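Local coordinates for protein 5-oxoprolinase subunit A (Thermus thermophilus, PDB 2DFA) that probably cleaves 5-oxoproline to L-glutamate at the expense of ATP, working in a complex with its partner subunits PxpB and PxpC, at residues Asp4-Ala9 with Ser30-Cys35; Ala9-Gly14 with Gly36-Ser41; Gly60-Phe65 with Lys109-Leu114; Lys117-Arg122 with Pro145-Glu150. One frame throughout, in Å; residues are numbered along the deposited sequence. Where two conformers were deposited one is given.

The four contacts follow the parallel beta/alpha fold of the LamB/YcsF family from its sheet to its outer helices. Contact 1 pairs strands 2-9 and 30-34, and contact 2 joins the loops that follow them, so their segments alternate along the chain; their centres lie about 12 Å apart. Contact 3 comes later, on strand 58-62, the next neighbour of 30-34, its centre about 10 Å from that of contact 1. Contact 4 shares helix 112-120 with contact 3, its centre about 14 Å from that of contact 3 and about 25 Å from that of contact 2. The side chains of D8 (contact 1), H62 and H111 (contact 3) point into a common region, possibly a metal site, though no metal is bound.

Contact 1 of 4, residues Asp4-Ala9 with Ser30-Cys35; sequences DLNADA and SANLAC
N32 turns its side-chain amide across to the neighbouring strand, where ND2 spends both of its hydrogens: one goes to N6 OD1 (2.9 Å), the other to D8 OD1 (also 2.9 Å from N32 ND2). The strands are 2-9 and 30-34, parallel neighbours in the sheet and the two beta elements of a beta-alpha-beta unit. With CG beside the backbone N (chi1 -40°), the N32 amide reaches across to N6 and D8. The bond to N6 is nearly straight and lies in the amide plane of N32, whereas D8 is reached on the anti side of its carboxylate. N32 OD1 accepts from H107, N6 OD1 also accepts from K109, and N6 ND2 donates to T219 and E163, so a polar network covers this face. A leucine in place of N32 would probably leave N6 OD1 and D8 OD1 without their common donor and H107 without its acceptor. At the far end S30 OG donates to D4 OD2 (2.6 Å), in one of two conformers of S30, so this bond is less certain.

The backbones pair in regular parallel fashion. S30 N donates to L5 O (3.1 Å), N32 N to A7 O (3.0 Å) and A9 N to N32 O (3.0 Å); A34 N extends the pairing to A9 O, while A7 N reaches S30 O only weakly. The opposite face of the strands carries A7, A9, A31 and L33 and is apolar. There A9 CB packs on A31 CB and on the CD1 methyl of L33, 4.1 Å from A9 CB.

Contact 2 of 4, residues Ala9-Gly14 with Gly36-Ser41; sequences AGESYG and GFHGGS
H38 NE2 donates to E11 OE2 over 3.1 Å, a His-carboxylate hydrogen bond between the two beta-alpha loops that follow strands 2-9 and 30-34 at their C-terminal ends. The acceptor lies in the ring plane of H38, but the carboxylate is turned 75° from that plane and is met on its anti side. A stacked H111 ring and an edge-to-face contact with F71 hold the imidazole from outside.

Beside this pair the backbones come very close. G40 N makes weak bonds to E11 O and S12 O, and S41 N a weak one to S12 O (3.3 Å). Glycine suits both G39 and G40, since a beta carbon would collide with E11 O at G39 and with G10 O at G40.

S41 occupies the N-cap position of helix 42-54. Its OG sits between the backbone N and the carbonyl carbon (chi1 56°), where it takes an almost straight bond from G14 N (2.8 Å). The same side chain passes over the Y13 ring in a CH-pi contact, and V69 of the third subunit packs on both residues. S41 CB stands off-centre above that face, 3.8 Å from Y13 CD1.

Contact 3 of 4, residues Gly60-Phe65 with Lys109-Leu114; sequences GAHPGF and KPHGAL
H62, its CG anti to the backbone N (chi1 -160°), brings ND1 to K109 O in a hydrogen bond of 2.8 Å, with the acceptor close to the imidazole plane. Two backbone bonds flank it: K109 N donates to A61 O (2.8 Å), and H111 N to P63 O (2.7 Å). A water closes the far end, accepting from F65 N (2.9 Å) and donating to H111 O (2.8 Å). H111 NE2 is bound by F71 O, and K109 NZ is held by a salt bridge to E163 and a hydrogen bond to N6.

The histidines also pack on each other. H111 CB lies squarely over the face of H62, 3.4 Å from the ring centroid, while the H111 ring turns an edge toward that face in an offset edge-to-face pair, planes 77° apart. Further along, L114 CB sits over the F65 ring, whose CE2 touches A113 CB (3.6 Å).

The contact thus ties the end of strand 58-62 to the start of helix 112-120. H62 and K109 lean on N32 of strand 30-34, A61 and P63 face helix 80-100, and P110 and L114 pack against helix 122-135.

Contact 4 of 4, residues Lys117-Arg122 with Pro145-Glu150; sequences KACRDR and PGTVYE
V148, the first residue of helix 148-155, wedges its two methyls against A118 and C119 of helix 112-120 and R122 at the start of helix 122-135. CG1 beside the backbone N (chi1 -62°) leaves CG2 between the backbone N and the carbonyl carbon, where it touches C119 O at 3.3 Å and A118 O at 3.6 Å. CG1 lies over the centre of the R122 guanidinium face, 4.0 Å from R122 CZ. An alanine for V148 lacks both methyls and is likely to leave a gap beneath C119 O and the R122 face without its apolar cover.

C119 packs its backbone against Y149 CB and its sulfur obliquely beside the ring, with SG 4.2 Å from Y149 CD2. Y149 spreads its ring under A118, whose CB stands 4.2 Å from the Y149 ring centroid. T147, the N-cap of helix 148-155, accepts from E150 N at OG1 and donates to L144 O.

No hydrogen bond crosses between 117-122 and 145-150, so shape and apolar contact join them. V148 N is buried here without a hydrogen-bond partner. The charge of R122 is met by E151 and E152, which probably hold its guanidinium flat over V148.

Contact 1 of 4, residues Asp4-Ala9 with Ser30-Cys35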
loop_
_atom_site.group_PDB
_atom_site.type_symbol
_atom_site.label_atom_id
_atom_site.label_comp_id
_atom_site.label_asym_id
_atom_site.label_seq_id
_atom_site.Cartn_x
_atom_site.Cartn_y
_atom_site.Cartn_z
ATOM N N ASP A 4 11.205 3.861 34.038
ATOM C CA ASP A 4 11.529 3.558 32.658
ATOM C C ASP A 4 11.268 4.778 31.780
ATOM O O ASP A 4 10.288 5.497 31.969
ATOM C CB ASP A 4 10.694 2.367 32.171
ATOM C CG ASP A 4 10.847 2.115 30.678
ATOM O OD1 ASP A 4 10.138 2.771 29.882
ATOM O OD2 ASP A 4 11.684 1.272 30.301
ATOM N N LEU A 5 12.174 5.016 30.843
ATOM C CA LEU A 5 12.049 6.116 29.899
ATOM C C LEU A 5 11.803 5.461 28.548
ATOM O O LEU A 5 12.635 4.685 28.076
ATOM C CB LEU A 5 13.343 6.932 29.850
ATOM C CG LEU A 5 13.344 8.297 30.547
ATOM C CD1 LEU A 5 12.503 9.277 29.742
ATOM C CD2 LEU A 5 12.808 8.157 31.960
ATOM N N ASN A 6 10.663 5.759 27.926
ATOM C CA ASN A 6 10.354 5.160 26.636
ATOM C C ASN A 6 10.143 6.194 25.537
ATOM O O ASN A 6 9.735 7.329 25.791
ATOM C CB ASN A 6 9.116 4.259 26.750
ATOM C CG ASN A 6 7.810 5.021 26.594
ATOM O OD1 ASN A 6 7.417 5.382 25.482
ATOM N ND2 ASN A 6 7.136 5.274 27.711
ATOM N N ALA A 7 10.447 5.795 24.309
ATOM C CA ALA A 7 10.280 6.671 23.160
ATOM C C ALA A 7 9.940 5.818 21.945
ATOM O O ALA A 7 10.327 4.647 21.866
ATOM C CB ALA A 7 11.558 7.454 22.906
ATOM N N ASP A 8 9.206 6.399 21.003
ATOM C CA ASP A 8 8.853 5.672 19.796
ATOM C C ASP A 8 10.095 5.642 18.925
ATOM O O ASP A 8 10.940 6.541 19.010
ATOM C CB ASP A 8 7.711 6.368 19.047
ATOM C CG ASP A 8 6.487 6.574 19.913
ATOM O OD1 ASP A 8 6.175 5.687 20.737
ATOM O OD2 ASP A 8 5.824 7.623 19.757
ATOM N N ALA A 9 10.206 4.613 18.090
ATOM C CA ALA A 9 11.355 4.471 17.205
ATOM C C ALA A 9 11.056 3.496 16.070
ATOM O O ALA A 9 9.995 2.872 16.042
ATOM C CB ALA A 9 12.560 3.984 17.992
ATOM N N SER A 30 13.543 1.914 27.147
ATOM C CA SER A 30 12.635 1.094 26.343
ATOM C C SER A 30 12.222 1.868 25.094
ATOM O O SER A 30 12.189 3.097 25.097
ATOM C CB SER A 30 11.377 0.687 27.134
ATOM O OG SER A 30 11.666 -0.244 28.164
ATOM N N ALA A 31 11.922 1.142 24.022
ATOM C CA ALA A 31 11.507 1.774 22.775
ATOM C C ALA A 31 10.262 1.070 22.242
ATOM O O ALA A 31 10.087 -0.133 22.441
ATOM C CB ALA A 31 12.628 1.696 21.754
ATOM N N ASN A 32 9.398 1.833 21.582
ATOM C CA ASN A 32 8.173 1.293 21.003
ATOM C C ASN A 32 8.422 1.307 19.499
ATOM O O ASN A 32 8.436 2.367 18.878
ATOM C CB ASN A 32 6.988 2.195 21.349
ATOM C CG ASN A 32 7.050 2.721 22.777
ATOM O OD1 ASN A 32 7.079 1.950 23.739
ATOM N ND2 ASN A 32 7.077 4.040 22.917
ATOM N N LEU A 33 8.640 0.134 18.921
ATOM C CA LEU A 33 8.926 0.028 17.497
ATOM C C LEU A 33 7.706 -0.159 16.605
ATOM O O LEU A 33 6.836 -0.985 16.891
ATOM C CB LEU A 33 9.913 -1.117 17.250
ATOM C CG LEU A 33 11.400 -0.753 17.358
ATOM C CD1 LEU A 33 11.678 -0.013 18.659
ATOM C CD2 LEU A 33 12.227 -2.014 17.264
ATOM N N ALA A 34 7.660 0.614 15.520
ATOM C CA ALA A 34 6.570 0.532 14.557
ATOM C C ALA A 34 6.600 -0.860 13.926
ATOM O O ALA A 34 7.660 -1.492 13.841
ATOM C CB ALA A 34 6.730 1.614 13.475
ATOM N N CYS A 35 5.441 -1.328 13.465
ATOM C CA CYS A 35 5.352 -2.666 12.896
ATOM C C CYS A 35 4.919 -2.774 11.432
ATOM O O CYS A 35 4.354 -3.795 11.032
ATOM C CB CYS A 35 4.424 -3.514 13.776
ATOM S SG CYS A 35 4.853 -3.469 15.557
#

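Contact 2 of 4, residues Ala9-Gly14 with Gly36-Ser41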
loop_
_atom_site.group_PDB
_atom_site.type_symbol
_atom_site.label_atom_id
_atom_site.label_comp_id
_atom_site.label_asym_id
_atom_site.label_seq_id
_atom_site.Cartn_x
_atom_site.Cartn_y
_atom_site.Cartn_z
ATOM N N ALA A 9 10.206 4.613 18.090
ATOM C CA ALA A 9 11.355 4.471 17.205
ATOM C C ALA A 9 11.056 3.496 16.070
ATOM O O ALA A 9 9.995 2.872 16.042
ATOM C CB ALA A 9 12.560 3.984 17.992
ATOM N N GLY A 10 12.005 3.376 15.146
ATOM C CA GLY A 10 11.855 2.481 14.010
ATOM C C GLY A 10 10.681 2.845 13.111
ATOM O O GLY A 10 10.097 1.985 12.461
ATOM N N GLU A 11 10.341 4.125 13.053
ATOM C CA GLU A 11 9.209 4.543 12.233
ATOM C C GLU A 11 9.556 4.879 10.782
ATOM O O GLU A 11 8.667 5.180 9.979
ATOM C CB GLU A 11 8.492 5.705 12.928
ATOM C CG GLU A 11 8.196 5.365 14.386
ATOM C CD GLU A 11 7.172 6.272 15.035
ATOM O OE1 GLU A 11 7.521 7.418 15.391
ATOM O OE2 GLU A 11 6.016 5.827 15.198
ATOM N N SER A 12 10.845 4.807 10.446
ATOM C CA SER A 12 11.301 5.072 9.084
ATOM C C SER A 12 10.655 4.046 8.153
ATOM O O SER A 12 10.372 2.915 8.562
ATOM C CB SER A 12 12.827 4.944 8.987
ATOM O OG SER A 12 13.488 5.896 9.806
ATOM N N TYR A 13 10.433 4.434 6.903
ATOM C CA TYR A 13 9.813 3.528 5.943
ATOM C C TYR A 13 10.581 3.542 4.628
ATOM O O TYR A 13 10.583 4.548 3.910
ATOM C CB TYR A 13 8.358 3.944 5.696
ATOM C CG TYR A 13 7.562 2.914 4.927
ATOM C CD1 TYR A 13 6.893 1.880 5.589
ATOM C CD2 TYR A 13 7.496 2.956 3.532
ATOM C CE1 TYR A 13 6.178 0.914 4.878
ATOM C CE2 TYR A 13 6.783 1.996 2.815
ATOM C CZ TYR A 13 6.129 0.982 3.490
ATOM O OH TYR A 13 5.423 0.038 2.774
ATOM N N GLY A 14 11.218 2.421 4.307
ATOM C CA GLY A 14 11.987 2.344 3.079
ATOM C C GLY A 14 13.045 3.433 3.029
ATOM O O GLY A 14 13.854 3.571 3.948
ATOM N N GLY A 36 5.174 -1.732 10.642
ATOM C CA GLY A 36 4.843 -1.774 9.225
ATOM C C GLY A 36 3.507 -1.212 8.765
ATOM O O GLY A 36 3.250 -1.167 7.560
ATOM N N PHE A 37 2.664 -0.775 9.692
ATOM C CA PHE A 37 1.354 -0.227 9.319
ATOM C C PHE A 37 1.333 1.296 9.187
ATOM O O PHE A 37 0.814 1.828 8.200
ATOM C CB PHE A 37 0.288 -0.664 10.334
ATOM C CG PHE A 37 -0.283 -2.035 10.072
ATOM C CD1 PHE A 37 0.538 -3.094 9.698
ATOM C CD2 PHE A 37 -1.651 -2.268 10.225
ATOM C CE1 PHE A 37 0.008 -4.373 9.479
ATOM C CE2 PHE A 37 -2.197 -3.543 10.010
ATOM C CZ PHE A 37 -1.370 -4.591 9.638
ATOM N N HIS A 38 1.871 1.995 10.183
ATOM C CA HIS A 38 1.905 3.439 10.094
ATOM C C HIS A 38 3.333 3.910 9.877
ATOM O O HIS A 38 3.607 5.092 9.713
ATOM C CB HIS A 38 1.359 4.012 11.402
ATOM C CG HIS A 38 2.314 3.705 12.526
ATOM N ND1 HIS A 38 2.282 2.550 13.236
ATOM C CD2 HIS A 38 3.341 4.510 13.032
ATOM C CE1 HIS A 38 3.269 2.657 14.147
ATOM N NE2 HIS A 38 3.919 3.819 14.049
ATOM N N GLY A 39 4.235 2.937 9.831
ATOM C CA GLY A 39 5.640 3.198 9.595
ATOM C C GLY A 39 6.413 1.925 9.881
ATOM O O GLY A 39 5.818 0.904 10.231
ATOM N N GLY A 40 7.733 1.978 9.728
ATOM C CA GLY A 40 8.553 0.808 9.990
ATOM C C GLY A 40 8.524 -0.315 8.956
ATOM O O GLY A 40 7.926 -1.367 9.198
ATOM N N SER A 41 9.155 -0.107 7.803
ATOM C CA SER A 41 9.220 -1.154 6.779
ATOM C C SER A 41 10.115 -2.262 7.353
ATOM O O SER A 41 10.887 -2.014 8.282
ATOM C CB SER A 41 9.819 -0.598 5.489
ATOM O OG SER A 41 11.092 -0.032 5.737
#

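Contact 3 of 4, residues Gly60-Phe65 with Lys109-Leu114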
loop_
_atom_site.group_PDB
_atom_site.type_symbol
_atom_site.label_atom_id
_atom_site.label_comp_id
_atom_site.label_asym_id
_atom_site.label_seq_id
_atom_site.Cartn_x
_atom_site.Cartn_y
_atom_site.Cartn_z
ATOM N N GLY A 60 9.560 -2.949 22.536
ATOM C CA GLY A 60 8.155 -3.293 22.643
ATOM C C GLY A 60 7.495 -2.975 21.309
ATOM O O GLY A 60 8.068 -2.243 20.498
ATOM N N ALA A 61 6.301 -3.514 21.080
ATOM C CA ALA A 61 5.582 -3.269 19.828
ATOM C C ALA A 61 4.761 -1.990 19.905
ATOM O O ALA A 61 4.165 -1.675 20.934
ATOM C CB ALA A 61 4.673 -4.457 19.500
ATOM N N HIS A 62 4.730 -1.260 18.795
ATOM C CA HIS A 62 4.003 -0.005 18.693
ATOM C C HIS A 62 3.006 -0.160 17.530
ATOM O O HIS A 62 3.136 0.489 16.500
ATOM C CB HIS A 62 5.009 1.119 18.407
ATOM C CG HIS A 62 4.513 2.494 18.723
ATOM N ND1 HIS A 62 3.653 2.760 19.766
ATOM C CD2 HIS A 62 4.830 3.698 18.185
ATOM C CE1 HIS A 62 3.464 4.064 19.862
ATOM N NE2 HIS A 62 4.168 4.654 18.914
ATOM N N PRO A 63 1.999 -1.037 17.690
ATOM C CA PRO A 63 1.005 -1.252 16.629
ATOM C C PRO A 63 0.102 -0.053 16.354
ATOM O O PRO A 63 -0.246 0.708 17.259
ATOM C CB PRO A 63 0.234 -2.472 17.125
ATOM C CG PRO A 63 0.262 -2.290 18.627
ATOM C CD PRO A 63 1.716 -1.893 18.860
ATOM N N GLY A 64 -0.270 0.116 15.088
ATOM C CA GLY A 64 -1.128 1.225 14.721
ATOM C C GLY A 64 -2.151 0.871 13.655
ATOM O O GLY A 64 -2.230 -0.275 13.202
ATOM N N PHE A 65 -2.949 1.861 13.269
ATOM C CA PHE A 65 -3.959 1.684 12.230
ATOM C C PHE A 65 -3.273 1.471 10.881
ATOM O O PHE A 65 -2.129 1.893 10.673
ATOM C CB PHE A 65 -4.839 2.938 12.106
ATOM C CG PHE A 65 -5.932 3.041 13.136
ATOM C CD1 PHE A 65 -6.746 1.950 13.428
ATOM C CD2 PHE A 65 -6.200 4.259 13.760
ATOM C CE1 PHE A 65 -7.812 2.074 14.325
ATOM C CE2 PHE A 65 -7.260 4.393 14.654
ATOM C CZ PHE A 65 -8.069 3.300 14.938
ATOM N N LYS A 109 2.476 -1.210 23.140
ATOM C CA LYS A 109 1.928 0.118 23.338
ATOM C C LYS A 109 1.373 0.605 22.000
ATOM O O LYS A 109 2.128 0.832 21.054
ATOM C CB LYS A 109 3.012 1.088 23.800
ATOM C CG LYS A 109 2.551 2.537 23.887
ATOM C CD LYS A 109 3.745 3.457 24.137
ATOM C CE LYS A 109 3.348 4.921 24.158
ATOM N NZ LYS A 109 4.563 5.788 24.219
ATOM N N PRO A 110 0.051 0.775 21.911
ATOM C CA PRO A 110 -0.613 1.243 20.682
ATOM C C PRO A 110 -0.073 2.598 20.233
ATOM O O PRO A 110 0.356 3.406 21.059
ATOM C CB PRO A 110 -2.080 1.333 21.089
ATOM C CG PRO A 110 -2.197 0.300 22.190
ATOM C CD PRO A 110 -0.932 0.512 22.977
ATOM N N HIS A 111 -0.119 2.851 18.929
ATOM C CA HIS A 111 0.369 4.109 18.369
ATOM C C HIS A 111 -0.725 5.058 17.890
ATOM O O HIS A 111 -1.784 4.627 17.428
ATOM C CB HIS A 111 1.297 3.836 17.178
ATOM C CG HIS A 111 1.506 5.030 16.296
ATOM N ND1 HIS A 111 2.365 6.057 16.625
ATOM C CD2 HIS A 111 0.916 5.394 15.131
ATOM C CE1 HIS A 111 2.296 7.002 15.702
ATOM N NE2 HIS A 111 1.424 6.623 14.784
ATOM N N GLY A 112 -0.431 6.355 17.991
ATOM C CA GLY A 112 -1.327 7.399 17.526
ATOM C C GLY A 112 -2.825 7.274 17.729
ATOM O O GLY A 112 -3.299 7.093 18.850
ATOM N N ALA A 113 -3.573 7.380 16.632
ATOM C CA ALA A 113 -5.030 7.321 16.687
ATOM C C ALA A 113 -5.581 6.037 17.291
ATOM O O ALA A 113 -6.660 6.052 17.885
ATOM C CB ALA A 113 -5.616 7.548 15.297
ATOM N N LEU A 114 -4.860 4.926 17.140
ATOM C CA LEU A 114 -5.323 3.662 17.718
ATOM C C LEU A 114 -5.278 3.801 19.238
ATOM O O LEU A 114 -6.191 3.372 19.943
ATOM C CB LEU A 114 -4.425 2.494 17.278
ATOM C CG LEU A 114 -4.759 1.098 17.840
ATOM C CD1 LEU A 114 -6.218 0.735 17.548
ATOM C CD2 LEU A 114 -3.817 0.068 17.230
HETATM O O HOH W 1 -2.475 4.302 14.770
#

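Contact 4 of 4, residues Lys117-Arg122 with Pro145-Glu150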
loop_
_atom_site.group_PDB
_atom_site.type_symbol
_atom_site.label_atom_id
_atom_site.label_comp_id
_atom_site.label_asym_id
_atom_site.label_seq_id
_atom_site.Cartn_x
_atom_site.Cartn_y
_atom_site.Cartn_z
ATOM N N LYS A 117 -8.125 6.008 20.249
ATOM C CA LYS A 117 -9.407 5.320 20.107
ATOM C C LYS A 117 -9.577 4.361 21.284
ATOM O O LYS A 117 -10.672 4.219 21.836
ATOM C CB LYS A 117 -9.459 4.544 18.784
ATOM C CG LYS A 117 -10.832 3.961 18.448
ATOM C CD LYS A 117 -10.778 3.187 17.136
ATOM C CE LYS A 117 -12.143 2.629 16.733
ATOM N NZ LYS A 117 -13.152 3.698 16.514
ATOM N N ALA A 118 -8.481 3.714 21.670
ATOM C CA ALA A 118 -8.489 2.777 22.791
ATOM C C ALA A 118 -8.823 3.474 24.111
ATOM O O ALA A 118 -9.549 2.931 24.944
ATOM C CB ALA A 118 -7.136 2.096 22.906
ATOM N N CYS A 119 -8.294 4.678 24.299
ATOM C CA CYS A 119 -8.533 5.421 25.533
ATOM C C CYS A 119 -9.982 5.844 25.752
ATOM O O CYS A 119 -10.374 6.148 26.880
ATOM C CB CYS A 119 -7.621 6.650 25.593
ATOM S SG CYS A 119 -5.867 6.258 25.836
ATOM N N ARG A 120 -10.781 5.860 24.689
ATOM C CA ARG A 120 -12.181 6.258 24.817
ATOM C C ARG A 120 -13.184 5.227 24.302
ATOM O O ARG A 120 -14.395 5.413 24.448
ATOM C CB ARG A 120 -12.414 7.592 24.100
ATOM C CG ARG A 120 -12.031 7.591 22.633
ATOM C CD ARG A 120 -12.203 8.973 22.014
ATOM N NE ARG A 120 -11.564 9.069 20.703
ATOM C CZ ARG A 120 -11.978 8.437 19.608
ATOM N NH1 ARG A 120 -13.048 7.651 19.647
ATOM N NH2 ARG A 120 -11.310 8.582 18.470
ATOM N N ASP A 121 -12.692 4.142 23.714
ATOM C CA ASP A 121 -13.578 3.113 23.174
ATOM C C ASP A 121 -13.295 1.732 23.761
ATOM O O ASP A 121 -12.284 1.107 23.442
ATOM C CB ASP A 121 -13.449 3.067 21.649
ATOM C CG ASP A 121 -14.444 2.125 21.013
ATOM O OD1 ASP A 121 -15.656 2.304 21.250
ATOM O OD2 ASP A 121 -14.020 1.208 20.281
ATOM N N ARG A 122 -14.205 1.254 24.607
ATOM C CA ARG A 122 -14.047 -0.041 25.262
ATOM C C ARG A 122 -13.849 -1.235 24.339
ATOM O O ARG A 122 -13.044 -2.113 24.641
ATOM C CB ARG A 122 -15.233 -0.323 26.191
ATOM C CG ARG A 122 -15.210 0.464 27.496
ATOM C CD ARG A 122 -16.346 0.027 28.416
ATOM N NE ARG A 122 -16.412 0.837 29.631
ATOM C CZ ARG A 122 -15.587 0.717 30.670
ATOM N NH1 ARG A 122 -14.618 -0.190 30.659
ATOM N NH2 ARG A 122 -15.736 1.509 31.723
ATOM N N PRO A 145 -3.264 5.918 32.521
ATOM C CA PRO A 145 -4.028 5.713 33.755
ATOM C C PRO A 145 -5.364 6.454 33.787
ATOM O O PRO A 145 -5.488 7.561 33.257
ATOM C CB PRO A 145 -3.059 6.189 34.839
ATOM C CG PRO A 145 -2.274 7.260 34.132
ATOM C CD PRO A 145 -2.000 6.625 32.791
ATOM N N GLY A 146 -6.361 5.822 34.400
ATOM C CA GLY A 146 -7.679 6.422 34.518
ATOM C C GLY A 146 -8.560 6.356 33.284
ATOM O O GLY A 146 -9.571 7.053 33.209
ATOM N N THR A 147 -8.194 5.519 32.319
ATOM C CA THR A 147 -8.971 5.393 31.088
ATOM C C THR A 147 -9.671 4.038 30.982
ATOM O O THR A 147 -9.342 3.100 31.706
ATOM C CB THR A 147 -8.066 5.563 29.842
ATOM O OG1 THR A 147 -7.110 4.499 29.797
ATOM C CG2 THR A 147 -7.322 6.887 29.898
ATOM N N VAL A 148 -10.640 3.946 30.074
ATOM C CA VAL A 148 -11.360 2.696 29.860
ATOM C C VAL A 148 -10.362 1.699 29.286
ATOM O O VAL A 148 -10.565 0.485 29.325
ATOM C CB VAL A 148 -12.540 2.875 28.866
ATOM C CG1 VAL A 148 -13.547 3.871 29.428
ATOM C CG2 VAL A 148 -12.026 3.340 27.517
ATOM N N TYR A 149 -9.270 2.234 28.756
ATOM C CA TYR A 149 -8.209 1.425 28.183
ATOM C C TYR A 149 -7.502 0.659 29.314
ATOM O O TYR A 149 -7.249 -0.542 29.205
ATOM C CB TYR A 149 -7.243 2.348 27.428
ATOM C CG TYR A 149 -6.039 1.668 26.835
ATOM C CD1 TYR A 149 -6.125 0.378 26.318
ATOM C CD2 TYR A 149 -4.809 2.321 26.786
ATOM C CE1 TYR A 149 -5.011 -0.248 25.765
ATOM C CE2 TYR A 149 -3.691 1.706 26.237
ATOM C CZ TYR A 149 -3.799 0.423 25.732
ATOM O OH TYR A 149 -2.688 -0.197 25.211
ATOM N N GLU A 150 -7.194 1.348 30.407
ATOM C CA GLU A 150 -6.554 0.686 31.541
ATOM C C GLU A 150 -7.527 -0.361 32.083
ATOM O O GLU A 150 -7.138 -1.474 32.435
ATOM C CB GLU A 150 -6.237 1.692 32.650
ATOM C CG GLU A 150 -5.403 1.096 33.777
ATOM C CD GLU A 150 -5.393 1.949 35.037
ATOM O OE1 GLU A 150 -5.431 3.190 34.925
ATOM O OE2 GLU A 150 -5.327 1.370 36.142
#